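Long-range contacts in putative D-tyrosyl-tRNA(Tyr) deacylase 2 (Leishmania major, PDB 1TC5), which probably removes D-amino acids such as D-tyrosine from mischarged tRNA, acting as a homodimeric deacylase of the DTD family: residues T10-Q16 with F188-I194; D55-R59 with R128-F132; L95-Q99 with G172-Q178. One frame throughout, in Å; residues are numbered along the deposited sequence. Where two conformers were deposited one is given.

Contact 1: T10-Q16 with F188-I194; sequences TIRVMLQ and FTHMFDI
R12 and D193 form a salt bridge on the face of the sheet that also carries M14 and M191. From R12 CB outward, the side chain runs alongside D193. CB lies 3.5 Å from D193 OD1; CG and CD run beside that oxygen, with M191 SD also near them, 4.1 Å from CG. The chain then bends at chi3 (-64°), turning the guanidinium side-on to the carboxylate. R12 NE reaches D193 OD1 at 2.8 Å on its syn lone pair, and R12 NH2 reaches D193 OD2, also at 2.8 Å. Arginine suits the place, having two N-H groups along one side to match both oxygens. The planes are only 20° apart, and NH1 is turned to L102 O. Beneath this, strands 10-16 and 190-193 are antiparallel neighbours at one end of the mixed sheet of the DTD fold, with reciprocal backbone bonds joining I11 to I194, V13 to F192 and L15 to H190. V13, L15 and F192 serve the opposite, largely apolar face, which H190 shares: L15 CD1 meets F192 CE2 at 3.6 Å, and helix 55-67 packs on L15 and I194. Near Q16, T189 CG2 lies against M14 CG in the conformer given, while T189 OG1 bonds to Q99 of the second subunit.

Contact 2: D55-R59 with R128-F132; sequences DEALR and RFCHF
D55 and R128 meet between two helices, with the F132 ring beside them. R128 CG stands anti to its own backbone nitrogen (chi1 -164°), and a bend at chi2 then swings the guanidinium round to the aspartate. The grip is side-on: R128 NE gives D55 OD1 a bond of 3.2 Å, and R128 NH2 gives D55 OD2 one of 3.1 Å. It is not a flat pairing, for the planes are 27° apart and OD2 is approached from above the carboxylate plane.

F132 suits its place because a ring offers both an edge and a face. It points to helix 55-59, its rim meeting L58 CB (CE2 to CB 3.7 Å) and the D55 carboxylate, which stands nearly upright to it. The rim also reaches over a face of the R128 guanidinium, F132 CE1 lying 3.4 Å above that plane. Over one face of the ring lies R59 CG, a CH-pi contact 3.9 Å from the centroid. The R59 chain is extended from CG to NE and so carries on across the ring, bringing the guanidinium close to CZ and CE1. R59 NH2 comes within 4.2 Å of R128 NH2, with the D55 carboxylate close to both, whose charge probably tempers theirs.

L58 supplies the apolar centre. Its two methyl branches divide, CD1 against R128 CG at 3.4 Å and CD2 at the edge of the F129 ring. Helices 55-67 and 119-136, whose axes here approach to 10.2 Å at 56°, pack as a pair beside the central beta sheet, an alpha/beta layering with an apolar seam inside and a salt bridge toward its margin.

Contact 3: L95-Q99 with G172-Q178; sequences LIVPQ and GTFGNRQ
P98 and Q178 are pressed together at about a right angle, the proline ring lying across the amide of the glutamine. P98 CD is 3.7 Å from Q178 OE1, and P98 CG is 3.8 Å from Q178 NE2. Q178 gets there by a fold at chi2 (-63°), which doubles the chain back into its own loop while its CB and CG rest on V97 CG1. The amide nitrogen then ties that loop together, bonding T173 O at 2.9 Å and N176 O at 2.8 Å, the latter from above the carbonyl plane. T173 O also accepts from N176 N, on the other face of its plane, closing a type II turn whose third position, G175, has a positive phi of 86°.

G172 is the third main participant. Its N-H meets I96 O at 2.9 Å, prolonging by one bond the parallel pairing of strands 93-98 and 169-171. Having no side chain, it lets P98 CD and Q178 OE1 crowd in where a CB would sit. At the margin F174 CD1 touches P98 CB, and both rings also meet Y126 of helix 119-136.

Proline has no N-H to offer the loop, and P98 meets it through ring carbons. Bonds from Q178 and the turn brace the loop internally, others to neighbouring loops and Y126 hold it in place, and it meets the strand through one backbone bond and close van der Waals packing.

Overall arrangement
From the N terminus, strand 10-18 is laid down first, and its partner comes from the very end of the chain, so contact 1 closes a loop that encloses both others. Contact 2 then joins helix 55-67 to helix 119-136, and contact 3 ties strand 93-98 to the loop after strand 169-171. Their segments alternate along the chain, so these two cross. In space, contact 2 bridges the others: L58 packs on I11 of contact 1, and C130 on I96 of contact 3. Contacts 1 and 3 do not touch within one chain, yet both reach the second subunit.

Contact 1: T10-Q16 with F188-I194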
loop_
_atom_site.group_PDB
_atom_site.type_symbol
_atom_site.label_atom_id
_atom_site.label_comp_id
_atom_site.label_asym_id
_atom_site.label_seq_id
_atom_site.Cartn_x
_atom_site.Cartn_y
_atom_site.Cartn_z
ATOM N N THR A 10 16.079 11.344 0.156
ATOM C CA THR A 10 14.625 11.328 0.249
ATOM C C THR A 10 14.118 10.230 1.207
ATOM O O THR A 10 14.557 9.094 1.164
ATOM C CB THR A 10 14.019 11.146 -1.172
ATOM O OG1 THR A 10 14.436 12.228 -2.025
ATOM C CG2 THR A 10 12.507 11.254 -1.159
ATOM N N ILE A 11 13.206 10.596 2.088
ATOM C CA ILE A 11 12.426 9.629 2.856
ATOM C C ILE A 11 11.104 9.492 2.115
ATOM O O ILE A 11 10.338 10.455 2.058
ATOM C CB ILE A 11 12.182 10.138 4.303
ATOM C CG1 ILE A 11 13.501 10.254 5.073
ATOM C CG2 ILE A 11 11.218 9.216 5.051
ATOM C CD1 ILE A 11 13.460 11.288 6.167
ATOM N N ARG A 12 10.854 8.321 1.526
ATOM C CA ARG A 12 9.592 8.027 0.839
ATOM C C ARG A 12 8.676 7.259 1.763
ATOM O O ARG A 12 9.070 6.232 2.310
ATOM C CB ARG A 12 9.857 7.172 -0.402
ATOM C CG ARG A 12 8.587 6.687 -1.126
ATOM C CD ARG A 12 8.836 6.303 -2.560
ATOM N NE ARG A 12 9.254 7.481 -3.320
ATOM C CZ ARG A 12 9.890 7.443 -4.488
ATOM N NH1 ARG A 12 10.158 6.303 -5.082
ATOM N NH2 ARG A 12 10.241 8.564 -5.074
ATOM N N VAL A 13 7.462 7.759 1.956
ATOM C CA VAL A 13 6.464 6.994 2.705
ATOM C C VAL A 13 5.163 6.795 1.932
ATOM O O VAL A 13 4.699 7.686 1.258
ATOM C CB VAL A 13 6.139 7.611 4.107
ATOM C CG1 VAL A 13 7.350 7.537 5.023
ATOM C CG2 VAL A 13 5.620 9.027 4.001
ATOM N N MET A 14 4.583 5.611 2.073
ATOM C CA MET A 14 3.226 5.335 1.627
ATOM C C MET A 14 2.370 5.166 2.891
ATOM O O MET A 14 2.700 4.367 3.765
ATOM C CB MET A 14 3.176 4.071 0.754
ATOM C CG MET A 14 1.789 3.723 0.227
ATOM S SD MET A 14 1.701 2.226 -0.816
ATOM C CE MET A 14 0.696 1.162 0.210
ATOM N N LEU A 15 1.280 5.923 2.971
ATOM C CA LEU A 15 0.461 6.017 4.174
ATOM C C LEU A 15 -0.935 5.577 3.836
ATOM O O LEU A 15 -1.527 6.099 2.886
ATOM C CB LEU A 15 0.413 7.464 4.693
ATOM C CG LEU A 15 1.740 8.221 4.774
ATOM C CD1 LEU A 15 1.494 9.731 5.004
ATOM C CD2 LEU A 15 2.632 7.642 5.846
ATOM N N GLN A 16 -1.464 4.628 4.616
ATOM C CA GLN A 16 -2.811 4.081 4.407
ATOM C C GLN A 16 -3.616 4.155 5.699
ATOM O O GLN A 16 -3.065 3.973 6.808
ATOM C CB GLN A 16 -2.764 2.605 3.988
ATOM C CG GLN A 16 -2.107 2.300 2.662
ATOM C CD GLN A 16 -2.123 0.814 2.325
ATOM O OE1 GLN A 16 -3.165 0.279 1.939
ATOM N NE2 GLN A 16 -0.965 0.155 2.437
ATOM N N PHE A 188 -7.284 5.249 1.286
ATOM C CA PHE A 188 -7.011 6.675 1.020
ATOM C C PHE A 188 -5.502 6.927 0.959
ATOM O O PHE A 188 -4.943 7.815 1.615
ATOM C CB PHE A 188 -7.675 7.503 2.111
ATOM C CG PHE A 188 -7.836 8.962 1.813
ATOM C CD1 PHE A 188 -7.950 9.457 0.520
ATOM C CD2 PHE A 188 -7.942 9.860 2.887
ATOM C CE1 PHE A 188 -8.137 10.804 0.303
ATOM C CE2 PHE A 188 -8.133 11.188 2.678
ATOM C CZ PHE A 188 -8.230 11.669 1.376
ATOM N N THR A 189 -4.848 6.114 0.144
ATOM C CA THR A 189 -3.412 5.999 0.177
ATOM C C THR A 189 -2.742 7.299 -0.245
ATOM O O THR A 189 -3.099 7.868 -1.245
ATOM C CB THR A 189 -2.966 4.802 -0.732
ATOM O OG1 THR A 189 -3.658 3.613 -0.301
ATOM C CG2 THR A 189 -1.487 4.499 -0.543
ATOM N N HIS A 190 -1.799 7.764 0.569
ATOM C CA HIS A 190 -0.950 8.878 0.189
ATOM C C HIS A 190 0.488 8.381 -0.002
ATOM O O HIS A 190 0.903 7.362 0.579
ATOM C CB HIS A 190 -1.028 9.986 1.226
ATOM C CG HIS A 190 -2.351 10.709 1.262
ATOM N ND1 HIS A 190 -3.496 10.155 1.809
ATOM C CD2 HIS A 190 -2.703 11.942 0.826
ATOM C CE1 HIS A 190 -4.487 11.025 1.721
ATOM N NE2 HIS A 190 -4.033 12.117 1.128
ATOM N N MET A 191 1.211 9.101 -0.848
ATOM C CA MET A 191 2.614 8.872 -1.140
ATOM C C MET A 191 3.340 10.203 -1.035
ATOM O O MET A 191 3.088 11.100 -1.840
ATOM C CB MET A 191 2.753 8.306 -2.548
ATOM C CG MET A 191 4.112 7.625 -2.849
ATOM S SD MET A 191 5.558 8.704 -2.939
ATOM C CE MET A 191 5.357 9.423 -4.596
ATOM N N PHE A 192 4.199 10.357 -0.016
ATOM C CA PHE A 192 4.995 11.571 0.148
ATOM C C PHE A 192 6.470 11.290 0.030
ATOM O O PHE A 192 6.978 10.351 0.654
ATOM C CB PHE A 192 4.775 12.185 1.518
ATOM C CG PHE A 192 3.357 12.590 1.803
ATOM C CD1 PHE A 192 2.490 13.016 0.795
ATOM C CD2 PHE A 192 2.896 12.582 3.113
ATOM C CE1 PHE A 192 1.172 13.406 1.105
ATOM C CE2 PHE A 192 1.593 12.991 3.417
ATOM C CZ PHE A 192 0.735 13.387 2.411
ATOM N N ASP A 193 7.159 12.105 -0.762
ATOM C CA ASP A 193 8.610 12.224 -0.677
ATOM C C ASP A 193 8.968 13.397 0.200
ATOM O O ASP A 193 8.543 14.531 -0.041
ATOM C CB ASP A 193 9.241 12.383 -2.062
ATOM C CG ASP A 193 9.207 11.111 -2.833
ATOM O OD1 ASP A 193 8.988 10.059 -2.217
ATOM O OD2 ASP A 193 9.374 11.047 -4.039
ATOM N N ILE A 194 9.753 13.118 1.222
ATOM C CA ILE A 194 10.111 14.121 2.215
ATOM C C ILE A 194 11.617 14.393 2.166
ATOM O O ILE A 194 12.450 13.461 2.168
ATOM C CB ILE A 194 9.704 13.650 3.615
ATOM C CG1 ILE A 194 8.197 13.397 3.685
ATOM C CG2 ILE A 194 10.116 14.693 4.660
ATOM C CD1 ILE A 194 7.775 12.457 4.828
ATOM O OXT ILE A 194 12.029 15.560 2.147
#

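Contact 2: D55-R59 with R128-F132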
loop_
_atom_site.group_PDB
_atom_site.type_symbol
_atom_site.label_atom_id
_atom_site.label_comp_id
_atom_site.label_asym_id
_atom_site.label_seq_id
_atom_site.Cartn_x
_atom_site.Cartn_y
_atom_site.Cartn_z
ATOM N N ASP A 55 19.578 14.029 12.205
ATOM C CA ASP A 55 18.474 13.907 13.150
ATOM C C ASP A 55 17.425 14.993 12.943
ATOM O O ASP A 55 16.237 14.715 13.080
ATOM C CB ASP A 55 18.976 13.987 14.598
ATOM C CG ASP A 55 19.381 12.642 15.155
ATOM O OD1 ASP A 55 19.257 11.619 14.458
ATOM O OD2 ASP A 55 19.843 12.519 16.299
ATOM N N GLU A 56 17.857 16.222 12.642
ATOM C CA GLU A 56 16.912 17.329 12.437
ATOM C C GLU A 56 16.025 17.049 11.227
ATOM O O GLU A 56 14.844 17.383 11.238
ATOM C CB GLU A 56 17.633 18.676 12.276
ATOM N N ALA A 57 16.602 16.415 10.206
ATOM C CA ALA A 57 15.866 15.995 9.018
ATOM C C ALA A 57 14.932 14.791 9.272
ATOM O O ALA A 57 13.834 14.743 8.726
ATOM C CB ALA A 57 16.838 15.684 7.880
ATOM N N LEU A 58 15.362 13.826 10.087
ATOM C CA LEU A 58 14.489 12.709 10.460
ATOM C C LEU A 58 13.286 13.192 11.270
ATOM O O LEU A 58 12.170 12.734 11.048
ATOM C CB LEU A 58 15.230 11.650 11.281
ATOM C CG LEU A 58 15.858 10.448 10.582
ATOM C CD1 LEU A 58 16.418 9.522 11.649
ATOM C CD2 LEU A 58 14.894 9.688 9.671
ATOM N N ARG A 59 13.536 14.090 12.211
ATOM C CA ARG A 59 12.497 14.664 13.081
ATOM C C ARG A 59 11.523 15.526 12.279
ATOM O O ARG A 59 10.333 15.617 12.608
ATOM C CB ARG A 59 13.130 15.540 14.169
ATOM C CG ARG A 59 13.638 14.782 15.388
ATOM C CD ARG A 59 13.854 15.661 16.626
ATOM N NE ARG A 59 14.688 15.001 17.637
ATOM C CZ ARG A 59 16.016 15.098 17.716
ATOM N NH1 ARG A 59 16.707 15.840 16.849
ATOM N NH2 ARG A 59 16.667 14.444 18.673
ATOM N N ARG A 128 16.125 4.805 14.015
ATOM C CA ARG A 128 16.063 6.162 14.560
ATOM C C ARG A 128 14.696 6.757 14.315
ATOM O O ARG A 128 14.119 7.391 15.187
ATOM C CB ARG A 128 17.167 7.014 13.937
ATOM C CG ARG A 128 17.473 8.301 14.651
ATOM C CD ARG A 128 18.274 8.117 15.917
ATOM N NE ARG A 128 18.461 9.379 16.639
ATOM C CZ ARG A 128 18.476 9.509 17.968
ATOM N NH1 ARG A 128 18.313 8.462 18.777
ATOM N NH2 ARG A 128 18.661 10.706 18.498
ATOM N N PHE A 129 14.159 6.501 13.133
ATOM C CA PHE A 129 12.844 6.980 12.761
ATOM C C PHE A 129 11.734 6.374 13.627
ATOM O O PHE A 129 10.826 7.088 14.035
ATOM C CB PHE A 129 12.576 6.687 11.286
ATOM C CG PHE A 129 11.218 7.094 10.829
ATOM C CD1 PHE A 129 10.991 8.389 10.368
ATOM C CD2 PHE A 129 10.164 6.184 10.848
ATOM C CE1 PHE A 129 9.733 8.775 9.926
ATOM C CE2 PHE A 129 8.886 6.562 10.390
ATOM C CZ PHE A 129 8.676 7.861 9.948
ATOM N N CYS A 130 11.827 5.077 13.934
ATOM C CA CYS A 130 10.848 4.425 14.786
ATOM C C CYS A 130 10.948 4.944 16.229
ATOM O O CYS A 130 9.923 5.138 16.884
ATOM C CB CYS A 130 11.011 2.896 14.746
ATOM S SG CYS A 130 10.666 2.081 13.127
ATOM N N HIS A 131 12.176 5.157 16.709
ATOM C CA HIS A 131 12.394 5.777 18.023
ATOM C C HIS A 131 11.703 7.159 18.147
ATOM O O HIS A 131 11.023 7.448 19.142
ATOM C CB HIS A 131 13.900 5.892 18.303
ATOM C CG HIS A 131 14.227 6.723 19.509
ATOM N ND1 HIS A 131 13.688 6.471 20.754
ATOM C CD2 HIS A 131 15.016 7.815 19.654
ATOM C CE1 HIS A 131 14.140 7.367 21.616
ATOM N NE2 HIS A 131 14.939 8.199 20.973
ATOM N N PHE A 132 11.910 8.019 17.149
ATOM C CA PHE A 132 11.349 9.359 17.146
ATOM C C PHE A 132 9.832 9.317 17.142
ATOM O O PHE A 132 9.201 10.158 17.745
ATOM C CB PHE A 132 11.863 10.169 15.948
ATOM C CG PHE A 132 13.298 10.634 16.065
ATOM C CD1 PHE A 132 13.939 10.760 17.303
ATOM C CD2 PHE A 132 14.002 10.994 14.917
ATOM C CE1 PHE A 132 15.252 11.210 17.388
ATOM C CE2 PHE A 132 15.319 11.442 14.996
ATOM C CZ PHE A 132 15.941 11.559 16.240
#

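Contact 3: L95-Q99 with G172-Q178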
loop_
_atom_site.group_PDB
_atom_site.type_symbol
_atom_site.label_atom_id
_atom_site.label_comp_id
_atom_site.label_asym_id
_atom_site.label_seq_id
_atom_site.Cartn_x
_atom_site.Cartn_y
_atom_site.Cartn_z
ATOM N N LEU A 95 1.445 1.775 12.592
ATOM C CA LEU A 95 2.105 0.542 12.214
ATOM C C LEU A 95 3.089 0.868 11.105
ATOM O O LEU A 95 2.676 1.302 10.056
ATOM C CB LEU A 95 1.071 -0.461 11.693
ATOM C CG LEU A 95 1.627 -1.798 11.211
ATOM C CD1 LEU A 95 2.416 -2.483 12.298
ATOM C CD2 LEU A 95 0.500 -2.714 10.732
ATOM N N ILE A 96 4.375 0.642 11.362
ATOM C CA ILE A 96 5.467 1.051 10.467
ATOM C C ILE A 96 6.059 -0.211 9.886
ATOM O O ILE A 96 6.437 -1.134 10.636
ATOM C CB ILE A 96 6.578 1.825 11.255
ATOM C CG1 ILE A 96 5.988 3.042 11.964
ATOM C CG2 ILE A 96 7.676 2.256 10.328
ATOM C CD1 ILE A 96 6.875 3.622 13.040
ATOM N N VAL A 97 6.123 -0.255 8.561
ATOM C CA VAL A 97 6.711 -1.360 7.845
ATOM C C VAL A 97 7.851 -0.865 6.937
ATOM O O VAL A 97 7.629 -0.013 6.065
ATOM C CB VAL A 97 5.643 -2.047 6.985
ATOM C CG1 VAL A 97 6.149 -3.348 6.421
ATOM C CG2 VAL A 97 4.369 -2.250 7.816
ATOM N N PRO A 98 9.048 -1.428 7.095
ATOM C CA PRO A 98 10.144 -1.073 6.202
ATOM C C PRO A 98 9.853 -1.676 4.830
ATOM O O PRO A 98 9.577 -2.875 4.733
ATOM C CB PRO A 98 11.376 -1.716 6.862
ATOM C CG PRO A 98 10.849 -2.862 7.683
ATOM C CD PRO A 98 9.440 -2.476 8.065
ATOM N N GLN A 99 9.863 -0.830 3.802
ATOM C CA GLN A 99 9.607 -1.248 2.430
ATOM C C GLN A 99 10.553 -0.508 1.505
ATOM O O GLN A 99 10.143 0.402 0.812
ATOM C CB GLN A 99 8.157 -0.942 2.065
ATOM C CG GLN A 99 7.159 -1.820 2.786
ATOM C CD GLN A 99 7.081 -3.201 2.171
ATOM O OE1 GLN A 99 6.427 -3.367 1.135
ATOM N NE2 GLN A 99 7.779 -4.186 2.774
ATOM N N GLY A 172 7.936 -3.092 12.136
ATOM C CA GLY A 172 8.509 -4.316 11.629
ATOM C C GLY A 172 9.944 -4.518 12.049
ATOM O O GLY A 172 10.653 -3.583 12.416
ATOM N N THR A 173 10.354 -5.775 12.051
ATOM C CA THR A 173 11.743 -6.146 12.303
ATOM C C THR A 173 12.490 -5.879 11.015
ATOM O O THR A 173 12.135 -6.453 9.972
ATOM C CB THR A 173 11.778 -7.639 12.686
ATOM O OG1 THR A 173 10.984 -7.837 13.872
ATOM C CG2 THR A 173 13.193 -8.105 13.085
ATOM N N PHE A 174 13.467 -4.976 11.066
ATOM C CA PHE A 174 14.235 -4.622 9.892
ATOM C C PHE A 174 14.927 -5.846 9.300
ATOM O O PHE A 174 15.545 -6.629 10.029
ATOM C CB PHE A 174 15.314 -3.595 10.236
ATOM C CG PHE A 174 15.913 -2.939 9.016
ATOM C CD1 PHE A 174 15.180 -2.010 8.298
ATOM C CD2 PHE A 174 17.173 -3.295 8.562
ATOM C CE1 PHE A 174 15.703 -1.403 7.166
ATOM C CE2 PHE A 174 17.704 -2.705 7.419
ATOM C CZ PHE A 174 16.970 -1.752 6.726
ATOM N N GLY A 175 14.839 -5.991 7.980
ATOM C CA GLY A 175 15.502 -7.076 7.263
ATOM C C GLY A 175 14.666 -8.343 7.234
ATOM O O GLY A 175 15.037 -9.279 6.552
ATOM N N ASN A 176 13.550 -8.392 7.976
ATOM C CA ASN A 176 12.667 -9.559 7.942
ATOM C C ASN A 176 11.663 -9.467 6.794
ATOM O O ASN A 176 11.476 -8.419 6.184
ATOM C CB ASN A 176 11.912 -9.772 9.286
ATOM C CG ASN A 176 12.723 -10.557 10.311
ATOM O OD1 ASN A 176 13.945 -10.663 10.199
ATOM N ND2 ASN A 176 12.046 -11.098 11.330
ATOM N N ARG A 177 11.034 -10.600 6.502
ATOM C CA ARG A 177 9.896 -10.675 5.588
ATOM C C ARG A 177 8.672 -10.134 6.321
ATOM O O ARG A 177 8.349 -10.598 7.403
ATOM C CB ARG A 177 9.672 -12.127 5.161
ATOM C CG ARG A 177 8.467 -12.371 4.255
ATOM C CD ARG A 177 8.457 -13.766 3.614
ATOM N NE ARG A 177 8.378 -14.822 4.626
ATOM C CZ ARG A 177 7.296 -15.117 5.361
ATOM N NH1 ARG A 177 6.142 -14.478 5.190
ATOM N NH2 ARG A 177 7.360 -16.082 6.261
ATOM N N GLN A 178 8.004 -9.159 5.717
ATOM C CA GLN A 178 6.945 -8.386 6.386
ATOM C C GLN A 178 5.554 -8.981 6.071
ATOM O O GLN A 178 4.691 -8.358 5.403
ATOM C CB GLN A 178 7.037 -6.916 5.970
ATOM C CG GLN A 178 8.421 -6.273 6.144
ATOM C CD GLN A 178 8.868 -6.228 7.593
ATOM O OE1 GLN A 178 8.082 -5.885 8.495
ATOM N NE2 GLN A 178 10.119 -6.601 7.828
#